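Local atomic coordinates of mandelate racemase/muconate lactonizing enzyme-like protein (Rubrobacter xylanophilus DSM 9941, PDB entry 3CYJ), a protein that belongs to the enolase superfamily, pairing a mandelate racemase-type N-terminal domain with a barrel domain that holds a sodium ion in this model. Residues E170-R182 against Q203-G216. Residues are numbered along the deposited sequence; the frame is centred on the assembly and turned at random.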
ATOM      1  N   GLU A 170       8.258  31.213 -19.922  1.00 48.61           N
ATOM      2  CA  GLU A 170       9.517  31.105 -20.643  1.00 49.93           C
ATOM      3  C   GLU A 170      10.656  30.707 -19.695  1.00 48.67           C
ATOM      4  O   GLU A 170      11.424  31.556 -19.219  1.00 48.34           O
ATOM      5  CB  GLU A 170       9.843  32.415 -21.352  1.00 51.15           C
ATOM      6  CG  GLU A 170       9.213  32.507 -22.780  1.00 59.23           C
ATOM      7  CD  GLU A 170       9.443  33.870 -23.432  1.00 67.51           C
ATOM      8  OE1 GLU A 170      10.624  34.216 -23.750  1.00 68.24           O
ATOM      9  OE2 GLU A 170       8.430  34.588 -23.613  1.00 72.10           O
ATOM     10  N   PRO A 171      10.781  29.397 -19.441  1.00 48.24           N
ATOM     11  CA  PRO A 171      11.681  28.949 -18.369  1.00 48.16           C
ATOM     12  C   PRO A 171      13.119  29.520 -18.425  1.00 48.83           C
ATOM     13  O   PRO A 171      13.712  29.820 -17.372  1.00 48.97           O
ATOM     14  CB  PRO A 171      11.641  27.420 -18.487  1.00 48.32           C
ATOM     15  CG  PRO A 171      10.293  27.133 -19.177  1.00 47.75           C
ATOM     16  CD  PRO A 171      10.039  28.287 -20.091  1.00 47.19           C
ATOM     17  N   GLU A 172      13.647  29.698 -19.626  1.00 49.33           N
ATOM     18  CA  GLU A 172      14.947  30.333 -19.862  1.00 51.07           C
ATOM     19  C   GLU A 172      15.070  31.710 -19.257  1.00 50.12           C
ATOM     20  O   GLU A 172      16.131  32.090 -18.795  1.00 49.72           O
ATOM     21  CB  GLU A 172      15.242  30.438 -21.372  1.00 52.11           C
ATOM     22  CG  GLU A 172      16.684  30.877 -21.682  1.00 59.99           C
ATOM     23  CD  GLU A 172      16.813  32.326 -22.253  1.00 69.44           C
ATOM     24  OE1 GLU A 172      17.870  32.997 -21.978  1.00 70.20           O
ATOM     25  OE2 GLU A 172      15.866  32.777 -22.978  1.00 72.88           O
ATOM     26  N   LYS A 173      13.983  32.466 -19.233  1.00 50.17           N
ATOM     27  CA  LYS A 173      14.051  33.811 -18.663  1.00 50.27           C
ATOM     28  C   LYS A 173      13.862  33.882 -17.140  1.00 49.27           C
ATOM     29  O   LYS A 173      14.201  34.864 -16.521  1.00 49.44           O
ATOM     30  CB  LYS A 173      13.061  34.719 -19.366  1.00 50.70           C
ATOM     31  CG  LYS A 173      13.484  35.054 -20.804  1.00 54.70           C
ATOM     32  CD  LYS A 173      12.254  35.370 -21.697  1.00 63.25           C
ATOM     33  CE  LYS A 173      10.973  35.716 -20.867  1.00 67.03           C
ATOM     34  NZ  LYS A 173      10.468  37.120 -20.974  1.00 69.40           N
ATOM     35  N   ASP A 174      13.347  32.820 -16.537  1.00 48.00           N
ATOM     36  CA  ASP A 174      12.940  32.870 -15.137  1.00 46.65           C
ATOM     37  C   ASP A 174      14.076  33.097 -14.112  1.00 46.06           C
ATOM     38  O   ASP A 174      13.879  33.823 -13.138  1.00 45.59           O
ATOM     39  CB  ASP A 174      12.124  31.612 -14.780  1.00 46.33           C
ATOM     40  CG  ASP A 174      10.709  31.650 -15.343  1.00 46.53           C
ATOM     41  OD1 ASP A 174      10.157  32.773 -15.557  1.00 43.43           O
ATOM     42  OD2 ASP A 174      10.165  30.543 -15.577  1.00 47.07           O
ATOM     43  N   PRO A 175      15.262  32.480 -14.317  1.00 45.70           N
ATOM     44  CA  PRO A 175      16.354  32.760 -13.373  1.00 45.88           C
ATOM     45  C   PRO A 175      16.674  34.240 -13.200  1.00 45.52           C
ATOM     46  O   PRO A 175      16.751  34.691 -12.076  1.00 45.31           O
ATOM     47  CB  PRO A 175      17.528  31.992 -13.942  1.00 46.10           C
ATOM     48  CG  PRO A 175      16.871  30.887 -14.752  1.00 45.76           C
ATOM     49  CD  PRO A 175      15.677  31.513 -15.347  1.00 46.02           C
ATOM     50  N   GLU A 176      16.773  35.022 -14.265  1.00 46.25           N
ATOM     51  CA  GLU A 176      16.910  36.460 -14.017  1.00 47.08           C
ATOM     52  C   GLU A 176      15.671  37.160 -13.504  1.00 46.03           C
ATOM     53  O   GLU A 176      15.799  38.139 -12.772  1.00 46.81           O
ATOM     54  CB  GLU A 176      17.593  37.234 -15.144  1.00 47.52           C
ATOM     55  CG  GLU A 176      16.885  37.256 -16.440  1.00 54.98           C
ATOM     56  CD  GLU A 176      17.537  38.267 -17.436  1.00 62.95           C
ATOM     57  OE1 GLU A 176      17.442  38.017 -18.666  1.00 65.88           O
ATOM     58  OE2 GLU A 176      18.143  39.295 -16.988  1.00 64.42           O
ATOM     59  N   ARG A 177      14.472  36.669 -13.837  1.00 44.83           N
ATOM     60  CA  ARG A 177      13.270  37.287 -13.304  0.50 44.57           C
ATOM     61  C   ARG A 177      13.193  37.074 -11.796  1.00 44.82           C
ATOM     62  O   ARG A 177      12.854  37.990 -11.069  1.00 44.72           O
ATOM     63  CB  ARG A 177      12.011  36.794 -14.030  0.50 44.82           C
ATOM     64  CG  ARG A 177      12.009  37.129 -15.525  0.50 43.00           C
ATOM     65  CD  ARG A 177      10.737  36.714 -16.240  0.50 39.58           C
ATOM     66  NE  ARG A 177       9.532  37.356 -15.708  0.50 38.75           N
ATOM     67  CZ  ARG A 177       9.091  38.564 -16.061  0.50 36.81           C
ATOM     68  NH1 ARG A 177       9.785  39.292 -16.951  0.50 35.18           N
ATOM     69  NH2 ARG A 177       7.957  39.042 -15.516  0.50 29.73           N
ATOM     70  N   VAL A 178      13.539  35.876 -11.311  1.00 45.07           N
ATOM     71  CA  VAL A 178      13.533  35.652  -9.853  1.00 46.27           C
ATOM     72  C   VAL A 178      14.677  36.383  -9.130  1.00 47.32           C
ATOM     73  O   VAL A 178      14.492  36.904  -8.036  1.00 47.49           O
ATOM     74  CB  VAL A 178      13.506  34.140  -9.420  1.00 45.97           C
ATOM     75  CG1 VAL A 178      12.203  33.470  -9.868  1.00 46.74           C
ATOM     76  CG2 VAL A 178      14.700  33.368  -9.941  1.00 45.36           C
ATOM     77  N   ARG A 179      15.852  36.434  -9.760  1.00 48.29           N
ATOM     78  CA  ARG A 179      16.970  37.238  -9.246  1.00 48.92           C
ATOM     79  C   ARG A 179      16.632  38.717  -9.137  1.00 48.68           C
ATOM     80  O   ARG A 179      16.945  39.333  -8.125  1.00 49.02           O
ATOM     81  CB  ARG A 179      18.241  36.994 -10.059  1.00 48.51           C
ATOM     82  CG  ARG A 179      18.880  35.653  -9.623  1.00 51.22           C
ATOM     83  CD  ARG A 179      20.258  35.445 -10.204  1.00 57.42           C
ATOM     84  NE  ARG A 179      20.203  35.601 -11.651  1.00 60.93           N
ATOM     85  CZ  ARG A 179      20.411  34.597 -12.508  1.00 63.01           C
ATOM     86  NH1 ARG A 179      20.706  33.365 -12.013  1.00 57.86           N
ATOM     87  NH2 ARG A 179      20.343  34.844 -13.842  1.00 58.81           N
ATOM     88  N   ALA A 180      15.954  39.252 -10.154  1.00 48.68           N
ATOM     89  CA  ALA A 180      15.443  40.634 -10.157  1.00 49.08           C
ATOM     90  C   ALA A 180      14.419  40.909  -9.075  1.00 49.74           C
ATOM     91  O   ALA A 180      14.405  41.990  -8.455  1.00 51.05           O
ATOM     92  CB  ALA A 180      14.832  41.001 -11.540  1.00 48.98           C
ATOM     93  N   ALA A 181      13.539  39.942  -8.857  1.00 49.42           N
ATOM     94  CA  ALA A 181      12.542  40.055  -7.785  1.00 49.11           C
ATOM     95  C   ALA A 181      13.229  40.060  -6.406  1.00 48.14           C
ATOM     96  O   ALA A 181      12.838  40.793  -5.507  1.00 48.65           O
ATOM     97  CB  ALA A 181      11.468  38.893  -7.901  1.00 47.15           C
ATOM     98  N   ARG A 182      14.233  39.221  -6.236  1.00 47.80           N
ATOM     99  CA  ARG A 182      14.930  39.171  -4.959  1.00 49.35           C
ATOM    100  C   ARG A 182      15.639  40.509  -4.632  1.00 50.48           C
ATOM    101  O   ARG A 182      15.660  40.966  -3.464  1.00 50.25           O
ATOM    102  CB  ARG A 182      15.923  38.003  -4.911  1.00 48.87           C
ATOM    103  CG  ARG A 182      16.766  37.956  -3.597  1.00 48.71           C
ATOM    104  CD  ARG A 182      15.858  37.936  -2.363  1.00 44.08           C
ATOM    105  NE  ARG A 182      15.353  36.613  -2.106  1.00 44.59           N
ATOM    106  CZ  ARG A 182      14.343  36.362  -1.280  1.00 44.82           C
ATOM    107  NH1 ARG A 182      13.755  37.376  -0.659  1.00 42.14           N
ATOM    108  NH2 ARG A 182      13.953  35.106  -1.050  1.00 37.62           N
ATOM    109  N   GLN A 203      10.737  18.453 -14.730  1.00 37.61           N
ATOM    110  CA  GLN A 203      10.969  19.884 -14.978  1.00 37.92           C
ATOM    111  C   GLN A 203      10.723  20.649 -13.682  1.00 37.08           C
ATOM    112  O   GLN A 203      11.536  21.488 -13.258  1.00 36.13           O
ATOM    113  CB  GLN A 203      10.016  20.363 -16.097  1.00 38.62           C
ATOM    114  CG  GLN A 203      10.426  21.623 -16.870  1.00 45.53           C
ATOM    115  CD  GLN A 203       9.355  22.086 -17.955  1.00 50.70           C
ATOM    116  OE1 GLN A 203       8.284  21.452 -18.108  1.00 48.85           O
ATOM    117  NE2 GLN A 203       9.653  23.214 -18.664  1.00 46.62           N
ATOM    118  N   ALA A 204       9.597  20.364 -13.040  1.00 36.88           N
ATOM    119  CA  ALA A 204       9.240  21.010 -11.791  1.00 36.99           C
ATOM    120  C   ALA A 204      10.280  20.671 -10.692  1.00 37.78           C
ATOM    121  O   ALA A 204      10.700  21.526  -9.944  1.00 36.77           O
ATOM    122  CB  ALA A 204       7.819  20.591 -11.365  1.00 37.09           C
ATOM    123  N   LEU A 205      10.694  19.413 -10.598  1.00 39.46           N
ATOM    124  CA  LEU A 205      11.726  19.054  -9.618  1.00 40.15           C
ATOM    125  C   LEU A 205      12.994  19.860  -9.873  1.00 40.42           C
ATOM    126  O   LEU A 205      13.564  20.388  -8.941  1.00 41.17           O
ATOM    127  CB  LEU A 205      12.033  17.557  -9.595  1.00 39.68           C
ATOM    128  CG  LEU A 205      13.041  17.041  -8.519  1.00 41.53           C
ATOM    129  CD1 LEU A 205      12.620  17.338  -7.087  1.00 41.51           C
ATOM    130  CD2 LEU A 205      13.199  15.511  -8.660  1.00 43.71           C
ATOM    131  N   TYR A 206      13.413  20.010 -11.125  1.00 41.08           N
ATOM    132  CA  TYR A 206      14.604  20.838 -11.423  1.00 40.47           C
ATOM    133  C   TYR A 206      14.421  22.274 -10.901  1.00 40.72           C
ATOM    134  O   TYR A 206      15.311  22.824 -10.221  1.00 39.97           O
ATOM    135  CB  TYR A 206      14.952  20.836 -12.922  1.00 40.66           C
ATOM    136  CG  TYR A 206      15.984  21.879 -13.234  1.00 43.01           C
ATOM    137  CD1 TYR A 206      17.338  21.605 -13.060  1.00 46.96           C
ATOM    138  CD2 TYR A 206      15.608  23.173 -13.652  1.00 43.18           C
ATOM    139  CE1 TYR A 206      18.289  22.583 -13.288  1.00 48.21           C
ATOM    140  CE2 TYR A 206      16.535  24.135 -13.878  1.00 44.86           C
ATOM    141  CZ  TYR A 206      17.880  23.838 -13.705  1.00 47.18           C
ATOM    142  OH  TYR A 206      18.828  24.813 -13.914  1.00 50.03           O
ATOM    143  N   TRP A 207      13.262  22.875 -11.202  1.00 40.54           N
ATOM    144  CA  TRP A 207      13.034  24.285 -10.891  1.00 40.22           C
ATOM    145  C   TRP A 207      12.840  24.562  -9.420  1.00 39.74           C
ATOM    146  O   TRP A 207      13.233  25.608  -8.972  1.00 39.96           O
ATOM    147  CB  TRP A 207      11.888  24.908 -11.704  1.00 39.33           C
ATOM    148  CG  TRP A 207      12.318  25.157 -13.111  1.00 39.85           C
ATOM    149  CD1 TRP A 207      11.909  24.472 -14.235  1.00 36.53           C
ATOM    150  CD2 TRP A 207      13.309  26.103 -13.548  1.00 39.21           C
ATOM    151  NE1 TRP A 207      12.573  24.945 -15.329  1.00 41.17           N
ATOM    152  CE2 TRP A 207      13.443  25.949 -14.938  1.00 41.84           C
ATOM    153  CE3 TRP A 207      14.071  27.080 -12.899  1.00 39.44           C
ATOM    154  CZ2 TRP A 207      14.326  26.759 -15.715  1.00 39.61           C
ATOM    155  CZ3 TRP A 207      14.920  27.877 -13.653  1.00 41.70           C
ATOM    156  CH2 TRP A 207      15.049  27.700 -15.055  1.00 40.78           C
ATOM    157  N   ALA A 208      12.205  23.653  -8.683  1.00 39.69           N
ATOM    158  CA  ALA A 208      12.105  23.828  -7.254  1.00 40.66           C
ATOM    159  C   ALA A 208      13.534  24.061  -6.670  1.00 41.04           C
ATOM    160  O   ALA A 208      13.719  24.947  -5.844  1.00 40.48           O
ATOM    161  CB  ALA A 208      11.426  22.608  -6.572  1.00 40.40           C
ATOM    162  N   GLY A 209      14.510  23.246  -7.093  1.00 40.84           N
ATOM    163  CA  GLY A 209      15.881  23.339  -6.592  1.00 42.30           C
ATOM    164  C   GLY A 209      16.631  24.578  -7.114  1.00 42.70           C
ATOM    165  O   GLY A 209      17.249  25.314  -6.321  1.00 43.07           O
ATOM    166  N   ALA A 210      16.535  24.810  -8.426  1.00 41.95           N
ATOM    167  CA  ALA A 210      17.095  25.975  -9.079  1.00 42.64           C
ATOM    168  C   ALA A 210      16.608  27.306  -8.470  1.00 42.95           C
ATOM    169  O   ALA A 210      17.396  28.189  -8.169  1.00 43.46           O
ATOM    170  CB  ALA A 210      16.780  25.935 -10.602  1.00 42.18           C
ATOM    171  N   PHE A 211      15.299  27.473  -8.354  1.00 43.35           N
ATOM    172  CA  PHE A 211      14.749  28.665  -7.737  1.00 42.81           C
ATOM    173  C   PHE A 211      15.171  28.813  -6.274  1.00 43.46           C
ATOM    174  O   PHE A 211      15.480  29.928  -5.864  1.00 43.55           O
ATOM    175  CB  PHE A 211      13.241  28.686  -7.840  1.00 42.87           C
ATOM    176  CG  PHE A 211      12.708  28.880  -9.250  1.00 42.92           C
ATOM    177  CD1 PHE A 211      13.309  29.752 -10.123  1.00 42.04           C
ATOM    178  CD2 PHE A 211      11.540  28.241  -9.649  1.00 40.46           C
ATOM    179  CE1 PHE A 211      12.773  29.955 -11.410  1.00 42.42           C
ATOM    180  CE2 PHE A 211      11.002  28.437 -10.907  1.00 39.16           C
ATOM    181  CZ  PHE A 211      11.623  29.295 -11.785  1.00 43.35           C
ATOM    182  N   ALA A 212      15.200  27.723  -5.491  1.00 43.03           N
ATOM    183  CA  ALA A 212      15.776  27.812  -4.145  1.00 44.58           C
ATOM    184  C   ALA A 212      17.206  28.422  -4.127  1.00 45.22           C
ATOM    185  O   ALA A 212      17.463  29.393  -3.394  1.00 46.14           O
ATOM    186  CB  ALA A 212      15.721  26.460  -3.413  1.00 44.55           C
ATOM    187  N   ARG A 213      18.092  27.930  -5.003  1.00 46.09           N
ATOM    188  CA  ARG A 213      19.483  28.391  -5.082  1.00 46.60           C
ATOM    189  C   ARG A 213      19.595  29.811  -5.633  1.00 47.48           C
ATOM    190  O   ARG A 213      20.330  30.638  -5.100  1.00 47.45           O
ATOM    191  CB  ARG A 213      20.319  27.460  -5.961  1.00 46.46           C
ATOM    192  CG  ARG A 213      20.465  26.021  -5.452  1.00 47.45           C
ATOM    193  CD  ARG A 213      21.434  25.166  -6.340  1.00 49.98           C
ATOM    194  NE  ARG A 213      20.937  24.917  -7.715  1.00 49.43           N
ATOM    195  CZ  ARG A 213      20.164  23.876  -8.061  1.00 48.77           C
ATOM    196  NH1 ARG A 213      19.736  23.714  -9.331  1.00 44.06           N
ATOM    197  NH2 ARG A 213      19.810  23.002  -7.123  1.00 43.35           N
ATOM    198  N   GLU A 214      18.870  30.078  -6.709  1.00 48.13           N
ATOM    199  CA  GLU A 214      18.936  31.358  -7.409  1.00 48.17           C
ATOM    200  C   GLU A 214      18.391  32.501  -6.574  1.00 48.31           C
ATOM    201  O   GLU A 214      18.922  33.594  -6.632  1.00 49.37           O
ATOM    202  CB  GLU A 214      18.162  31.294  -8.731  1.00 47.83           C
ATOM    203  CG  GLU A 214      18.957  30.694  -9.815  1.00 47.51           C
ATOM    204  CD  GLU A 214      18.141  29.945 -10.845  1.00 49.83           C
ATOM    205  OE1 GLU A 214      16.930  30.261 -11.018  1.00 47.98           O
ATOM    206  OE2 GLU A 214      18.741  29.022 -11.475  1.00 49.74           O
ATOM    207  N   ALA A 215      17.305  32.279  -5.828  1.00 47.60           N
ATOM    208  CA  ALA A 215      16.669  33.414  -5.128  1.00 46.08           C
ATOM    209  C   ALA A 215      16.078  33.057  -3.808  1.00 44.93           C
ATOM    210  O   ALA A 215      15.344  33.867  -3.247  1.00 46.75           O
ATOM    211  CB  ALA A 215      15.594  34.110  -5.977  1.00 45.68           C
ATOM    212  N   GLY A 216      16.352  31.868  -3.299  1.00 43.15           N
ATOM    213  CA  GLY A 216      15.861  31.529  -1.963  1.00 41.86           C
ATOM    214  C   GLY A 216      14.333  31.477  -1.799  1.00 41.48           C
ATOM    215  O   GLY A 216      13.783  31.967  -0.794  1.00 41.25           O
TER
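V178 and F211 meet at the apolar centre of the interface between two neighbouring outer helices of the (β/α)-barrel domain, helix 174-185 following strand 162-166 and helix 201-215 following strand 190-194. The two side chains cross at about a right angle, both methyls of V178 reaching the CD1 corner of the ring, CG2 at 3.9 Å. D174 sets its CB in the plane of the same ring, 3.8 Å from F211 CE1, while its OD2 accepts a hydrogen bond from G168 N. Inward, V178 packs on M165 of strand 162-166, joining the helical layer to the barrel wall; F211 packs on loop residues V167, Y199 and I217. With the short segments crossing at -39°, the helices lie closest near A215, whose CB rests 3.6 Å from V178 O; toward P171 they diverge, and the indole of W207 fills the wider gap. Its six-membered ring takes P175 CG at the edge, 3.7 Å from W207 CH2, and P171 CB packs against CZ2. Y199 stacks on this indole. Beyond P175 the contact becomes polar. E214, its chain bent at chi2 (149°), brings OE1 to 3.5 Å from P175 CB, whereas R179 crosses E214 obliquely, its CG against E214 O and its NH1 nearest E214 CG. R179 NH1 and E214 OE2 stay 4.8 Å apart, too far for a salt bridge, though the opposite charges may still attract. R182 has CG anti to its backbone N (chi1 176°), and bends at chi2 and chi3 bring its guanidinium to the backbone of A215 and G216. The carbonyls of G186 and V189 hold NH1, which helps to fix the plane. The NE/NH2 edge grips one carbonyl oxygen side-on: A215 O accepts from R182 NE at 3.0 Å and from R182 NH2 at 2.9 Å.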